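Side-chain contacts in DNA helicase RecQ (PDB 4Q48), which probably couples ATP hydrolysis to the unwinding of duplex DNA, moving in the 3'-5' direction; this chain is its catalytic core: residues A253-L256 with Q257-I261; E359-K362 with R363-S367. All blocks are in the same frame, centred on the assembly; numbering follows the deposited sequence.

Interaction 1: residues A253-L256 with Q257-I261; sequences AKWL and QAQGI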
ATOM      1  N   ALA A 253     -20.982   7.968 -18.181  1.00 56.29           N
ATOM      2  CA  ALA A 253     -21.465   9.227 -17.642  1.00 56.20           C
ATOM      3  C   ALA A 253     -22.743   9.646 -18.354  1.00 59.47           C
ATOM      4  O   ALA A 253     -23.661  10.130 -17.706  1.00 61.55           O
ATOM      5  CB  ALA A 253     -20.396  10.336 -17.758  1.00 56.60           C
ATOM      6  N   LYS A 254     -22.848   9.463 -19.667  1.00 60.06           N
ATOM      7  CA  LYS A 254     -24.089   9.940 -20.276  1.00 67.90           C
ATOM      8  C   LYS A 254     -25.164   8.851 -20.251  1.00 62.67           C
ATOM      9  O   LYS A 254     -26.362   9.150 -20.318  1.00 61.37           O
ATOM     10  CB  LYS A 254     -23.896  10.495 -21.691  1.00 70.77           C
ATOM     11  CG  LYS A 254     -24.629  11.865 -21.778  1.00 76.47           C
ATOM     12  CD  LYS A 254     -24.845  12.451 -23.173  1.00 85.66           C
ATOM     13  CE  LYS A 254     -26.122  13.333 -23.230  1.00 81.41           C
ATOM     14  NZ  LYS A 254     -26.598  13.817 -21.886  1.00 72.27           N
ATOM     15  N   TRP A 255     -24.747   7.600 -20.114  1.00 59.06           N
ATOM     16  CA  TRP A 255     -25.715   6.529 -19.904  1.00 57.09           C
ATOM     17  C   TRP A 255     -26.410   6.758 -18.572  1.00 57.51           C
ATOM     18  O   TRP A 255     -27.611   6.533 -18.425  1.00 57.32           O
ATOM     19  CB  TRP A 255     -25.035   5.155 -19.941  1.00 56.25           C
ATOM     20  CG  TRP A 255     -25.976   4.021 -19.784  1.00 53.32           C
ATOM     21  CD1 TRP A 255     -26.696   3.406 -20.760  1.00 58.29           C
ATOM     22  CD2 TRP A 255     -26.272   3.331 -18.572  1.00 54.97           C
ATOM     23  NE1 TRP A 255     -27.453   2.387 -20.227  1.00 56.01           N
ATOM     24  CE2 TRP A 255     -27.206   2.319 -18.883  1.00 55.07           C
ATOM     25  CE3 TRP A 255     -25.843   3.471 -17.250  1.00 52.15           C
ATOM     26  CZ2 TRP A 255     -27.715   1.453 -17.920  1.00 52.43           C
ATOM     27  CZ3 TRP A 255     -26.354   2.615 -16.294  1.00 52.21           C
ATOM     28  CH2 TRP A 255     -27.282   1.623 -16.633  1.00 55.01           C
ATOM     29  N   LEU A 256     -25.646   7.217 -17.592  1.00 58.22           N
ATOM     30  CA  LEU A 256     -26.224   7.484 -16.293  1.00 57.47           C
ATOM     31  C   LEU A 256     -27.177   8.679 -16.356  1.00 58.24           C
ATOM     32  O   LEU A 256     -28.316   8.595 -15.873  1.00 56.85           O
ATOM     33  CB  LEU A 256     -25.128   7.715 -15.256  1.00 48.27           C
ATOM     34  CG  LEU A 256     -24.530   6.428 -14.692  1.00 49.13           C
ATOM     35  CD1 LEU A 256     -23.396   6.755 -13.715  1.00 48.85           C
ATOM     36  CD2 LEU A 256     -25.598   5.566 -14.036  1.00 47.45           C
ATOM     37  N   GLN A 257     -26.724   9.771 -16.976  1.00 54.78           N
ATOM     38  CA  GLN A 257     -27.568  10.951 -17.167  1.00 56.25           C
ATOM     39  C   GLN A 257     -28.907  10.564 -17.813  1.00 58.67           C
ATOM     40  O   GLN A 257     -29.973  11.013 -17.379  1.00 51.87           O
ATOM     41  CB  GLN A 257     -26.846  11.995 -18.021  1.00 54.02           C
ATOM     42  CG  GLN A 257     -25.610  12.628 -17.373  1.00 57.81           C
ATOM     43  CD  GLN A 257     -24.801  13.472 -18.362  1.00 62.62           C
ATOM     44  OE1 GLN A 257     -25.354  13.997 -19.324  1.00 78.02           O
ATOM     45  NE2 GLN A 257     -23.498  13.614 -18.121  1.00 53.28           N
ATOM     46  N   ALA A 258     -28.836   9.670 -18.797  1.00 61.61           N
ATOM     47  CA  ALA A 258     -30.007   9.165 -19.511  1.00 56.98           C
ATOM     48  C   ALA A 258     -31.045   8.533 -18.605  1.00 52.81           C
ATOM     49  O   ALA A 258     -32.218   8.522 -18.945  1.00 63.93           O
ATOM     50  CB  ALA A 258     -29.577   8.150 -20.588  1.00 58.07           C
ATOM     51  N   GLN A 259     -30.632   7.998 -17.463  1.00 57.84           N
ATOM     52  CA  GLN A 259     -31.581   7.331 -16.564  1.00 62.44           C
ATOM     53  C   GLN A 259     -31.942   8.249 -15.386  1.00 56.73           C
ATOM     54  O   GLN A 259     -32.578   7.825 -14.427  1.00 54.50           O
ATOM     55  CB  GLN A 259     -30.988   6.023 -16.040  1.00 59.99           C
ATOM     56  CG  GLN A 259     -30.124   5.308 -17.046  1.00 60.96           C
ATOM     57  CD  GLN A 259     -30.882   4.322 -17.901  1.00 67.39           C
ATOM     58  OE1 GLN A 259     -31.878   3.724 -17.466  1.00 67.28           O
ATOM     59  NE2 GLN A 259     -30.415   4.142 -19.135  1.00 62.25           N
ATOM     60  N   GLY A 260     -31.549   9.514 -15.489  1.00 53.88           N
ATOM     61  CA  GLY A 260     -31.961  10.536 -14.549  1.00 51.48           C
ATOM     62  C   GLY A 260     -31.004  10.745 -13.399  1.00 60.45           C
ATOM     63  O   GLY A 260     -31.316  11.470 -12.454  1.00 60.16           O
ATOM     64  N   ILE A 261     -29.821  10.136 -13.510  1.00 62.72           N
ATOM     65  CA  ILE A 261     -28.743  10.271 -12.524  1.00 54.88           C
ATOM     66  C   ILE A 261     -27.808  11.415 -12.905  1.00 49.89           C
ATOM     67  O   ILE A 261     -27.314  11.446 -14.027  1.00 48.21           O
ATOM     68  CB  ILE A 261     -27.910   8.971 -12.428  1.00 55.08           C
ATOM     69  CG1 ILE A 261     -28.771   7.792 -12.002  1.00 47.13           C
ATOM     70  CG2 ILE A 261     -26.765   9.134 -11.461  1.00 57.45           C
ATOM     71  CD1 ILE A 261     -27.955   6.661 -11.535  1.00 47.78           C
TER
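The backbone of Leu256 and Ile261 closes helix 246-258 with a Schellman motif: Ile261 N donates to Leu256 O at 3.2 Å, and Gly260 N donates to Gln257 O at 2.9 Å. Gly260 is the C-prime residue. Its positive phi of 93° would jam a side chain against the preceding carbonyl. Leu256 O also accepts from Gln259 N, and the two donors arrive from opposite faces of the carbonyl plane. Beneath the turn, Ile261 CD1 lies 3.6 Å from Leu256 CD2. Both side chains also touch strand 289-292 of the second helicase domain, and Ile261 meets helix 222-233 as well. On the outer side, Lys254 NZ reaches Gln257 OE1 at 2.9 Å. The lysine chain bends at chi4 (20°) to bring its amine there. NE2 of the same amide donates to Ala263 O, so both ends of the amide are used. With alanine in place of Gln257, Lys254 NZ would probably lose this acceptor and Ala263 O this side-chain donor. Trp255 also has a cation-pi contact with Lys223. Over one face of its indole, offset toward the rim, Gln259 NE2 sits 3.5 Å above the plane.

Interaction 2: residues E359-K362 with R363-S367; sequences EEVK and RVEAS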
ATOM      1  N   GLU A 359      12.297  -5.650 -17.606  1.00 67.59           N
ATOM      2  CA  GLU A 359      12.089  -6.927 -16.955  1.00 60.74           C
ATOM      3  C   GLU A 359      11.446  -6.842 -15.577  1.00 58.35           C
ATOM      4  O   GLU A 359      10.442  -7.497 -15.323  1.00 54.88           O
ATOM      5  CB  GLU A 359      13.444  -7.632 -16.835  1.00 53.00           C
ATOM      6  CG  GLU A 359      13.971  -8.159 -18.157  1.00 54.30           C
ATOM      7  CD  GLU A 359      15.398  -8.656 -18.044  1.00 66.59           C
ATOM      8  OE1 GLU A 359      16.023  -8.406 -16.974  1.00 61.00           O
ATOM      9  OE2 GLU A 359      15.882  -9.295 -19.021  1.00 61.76           O
ATOM     10  N   GLU A 360      11.968  -5.977 -14.715  1.00 68.49           N
ATOM     11  CA  GLU A 360      11.460  -5.897 -13.344  1.00 65.76           C
ATOM     12  C   GLU A 360      10.102  -5.231 -13.279  1.00 59.74           C
ATOM     13  O   GLU A 360       9.340  -5.499 -12.369  1.00 62.93           O
ATOM     14  CB  GLU A 360      12.461  -5.190 -12.424  1.00 61.48           C
ATOM     15  CG  GLU A 360      12.832  -3.774 -12.836  1.00 70.93           C
ATOM     16  CD  GLU A 360      13.995  -3.736 -13.840  1.00 77.86           C
ATOM     17  OE1 GLU A 360      14.655  -4.784 -14.037  1.00 69.57           O
ATOM     18  OE2 GLU A 360      14.254  -2.657 -14.426  1.00 81.61           O
ATOM     19  N   VAL A 361       9.767  -4.410 -14.262  1.00 57.58           N
ATOM     20  CA  VAL A 361       8.452  -3.790 -14.268  1.00 61.24           C
ATOM     21  C   VAL A 361       7.389  -4.824 -14.669  1.00 61.98           C
ATOM     22  O   VAL A 361       6.274  -4.823 -14.138  1.00 62.35           O
ATOM     23  CB  VAL A 361       8.410  -2.582 -15.204  1.00 66.22           C
ATOM     24  CG1 VAL A 361       7.018  -1.943 -15.199  1.00 66.07           C
ATOM     25  CG2 VAL A 361       9.456  -1.583 -14.769  1.00 63.56           C
ATOM     26  N   LYS A 362       7.739  -5.699 -15.608  1.00 63.16           N
ATOM     27  CA  LYS A 362       6.894  -6.838 -15.970  1.00 62.00           C
ATOM     28  C   LYS A 362       6.739  -7.808 -14.789  1.00 58.07           C
ATOM     29  O   LYS A 362       5.708  -8.476 -14.647  1.00 58.86           O
ATOM     30  CB  LYS A 362       7.470  -7.587 -17.177  1.00 54.77           C
ATOM     31  CG  LYS A 362       7.097  -6.998 -18.506  1.00 51.73           C
ATOM     32  CD  LYS A 362       7.366  -7.991 -19.610  1.00 54.89           C
ATOM     33  CE  LYS A 362       6.530  -7.668 -20.821  1.00 62.94           C
ATOM     34  NZ  LYS A 362       6.573  -6.200 -21.040  1.00 72.04           N
ATOM     35  N   ARG A 363       7.787  -7.901 -13.977  1.00 49.52           N
ATOM     36  CA  ARG A 363       7.783  -8.760 -12.818  1.00 49.29           C
ATOM     37  C   ARG A 363       6.890  -8.186 -11.725  1.00 55.54           C
ATOM     38  O   ARG A 363       6.087  -8.904 -11.131  1.00 58.71           O
ATOM     39  CB  ARG A 363       9.201  -8.953 -12.296  1.00 49.46           C
ATOM     40  CG  ARG A 363       9.272  -9.864 -11.087  1.00 54.55           C
ATOM     41  CD  ARG A 363      10.691 -10.310 -10.785  1.00 57.98           C
ATOM     42  NE  ARG A 363      10.739 -11.137  -9.580  1.00 66.06           N
ATOM     43  CZ  ARG A 363      11.827 -11.314  -8.835  1.00 71.26           C
ATOM     44  NH1 ARG A 363      12.970 -10.717  -9.167  1.00 73.68           N
ATOM     45  NH2 ARG A 363      11.778 -12.089  -7.759  1.00 68.89           N
ATOM     46  N   VAL A 364       7.029  -6.888 -11.476  1.00 51.63           N
ATOM     47  CA  VAL A 364       6.194  -6.180 -10.522  1.00 53.37           C
ATOM     48  C   VAL A 364       4.713  -6.196 -10.929  1.00 52.12           C
ATOM     49  O   VAL A 364       3.862  -6.555 -10.115  1.00 52.68           O
ATOM     50  CB  VAL A 364       6.692  -4.706 -10.342  1.00 59.64           C
ATOM     51  CG1 VAL A 364       5.657  -3.820  -9.638  1.00 53.29           C
ATOM     52  CG2 VAL A 364       7.997  -4.694  -9.575  1.00 65.89           C
ATOM     53  N   GLU A 365       4.405  -5.830 -12.175  1.00 52.98           N
ATOM     54  CA  GLU A 365       3.012  -5.777 -12.646  1.00 56.14           C
ATOM     55  C   GLU A 365       2.299  -7.150 -12.538  1.00 53.95           C
ATOM     56  O   GLU A 365       1.086  -7.225 -12.369  1.00 51.36           O
ATOM     57  CB  GLU A 365       2.935  -5.251 -14.094  1.00 56.90           C
ATOM     58  CG  GLU A 365       3.347  -3.769 -14.311  1.00 64.28           C
ATOM     59  CD  GLU A 365       2.558  -2.744 -13.463  1.00 80.98           C
ATOM     60  OE1 GLU A 365       1.325  -2.899 -13.282  1.00 80.90           O
ATOM     61  OE2 GLU A 365       3.179  -1.763 -12.974  1.00 81.33           O
ATOM     62  N   ALA A 366       3.056  -8.234 -12.626  1.00 47.19           N
ATOM     63  CA  ALA A 366       2.477  -9.560 -12.559  1.00 46.28           C
ATOM     64  C   ALA A 366       2.127  -9.960 -11.124  1.00 49.79           C
ATOM     65  O   ALA A 366       1.167 -10.708 -10.900  1.00 46.57           O
ATOM     66  CB  ALA A 366       3.429 -10.590 -13.176  1.00 54.44           C
ATOM     67  N   SER A 367       2.925  -9.524 -10.153  1.00 42.64           N
ATOM     68  CA  SER A 367       2.569  -9.819  -8.778  1.00 45.76           C
ATOM     69  C   SER A 367       1.524  -8.813  -8.295  1.00 46.71           C
ATOM     70  O   SER A 367       0.690  -9.156  -7.451  1.00 43.02           O
ATOM     71  CB  SER A 367       3.778  -9.811  -7.860  1.00 45.45           C
ATOM     72  OG  SER A 367       4.414  -8.572  -7.927  1.00 56.08           O
TER
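Val361 and Glu365 turn their side chains the same way, one helical turn apart. Val361 CG1 is anti to its own N (chi1 180°), while Glu365 CG lies beside its N and anti to its carbonyl carbon (chi1 -67°). With these torsions, and one helical turn between them, the two chains run side by side, with Val361 CG1 4.2 Å from Glu365 CG. The contact is light and apolar. It is made by the methylene of the glutamate, whose chain then bends at chi2.

The setting is the first turns of the alpha-helix 359-376, in the RecQ zinc-binding region. Regular i to i+4 backbone bonds set the spacing. Arg363 N donates to Glu359 O at 3.0 Å and Val364 N to Glu360 O at 2.8 Å. Glu365 N follows, donating to Val361 O at 2.9 Å. The next bond, Ala366 N to Lys362 O, is weak. Further along, Ser367 OG folds back on its own helix and donates to Val364 O at 3.0 Å.

The two basic side chains, Lys362 and Arg363, have polar partners beyond these residues. Arg363 is extended from CG to NE. This carries its guanidinium away from the preceding turn, and NH2 forms a salt bridge with Asp486. Lys362 NZ makes a weak hydrogen bond to Ser355 O, just after the preceding helix.

Two sets of neighbours meet the helix. Arg363, the buried Val364 and Ser367 touch Trp153, which lies in a loop. Lys362, Glu365 and Ala366 touch Leu352 of helix 342-354, so the two consecutive helices pack together here.

In the fold
Both contacts are local. Interaction 1 closes helix 246-258 and runs into the turn after it; interaction 2 opens helix 359-376. They share no element. Their centres are 38 Å apart and their nearest atoms about 25 Å apart. Interaction 1 belongs to the helicase C-terminal domain and is partly buried. Its apolar side chains meet the parallel sheet and helix 222-233, and Lys254 bonds to Gln257, which also reaches strand 263-266. Interaction 2 belongs to the zinc-binding region and is mostly at the surface. Its side chains barely meet, and its basic side chains, Lys362 and Arg363, find partners outside these residues. Neither lies at the zinc or ADP site.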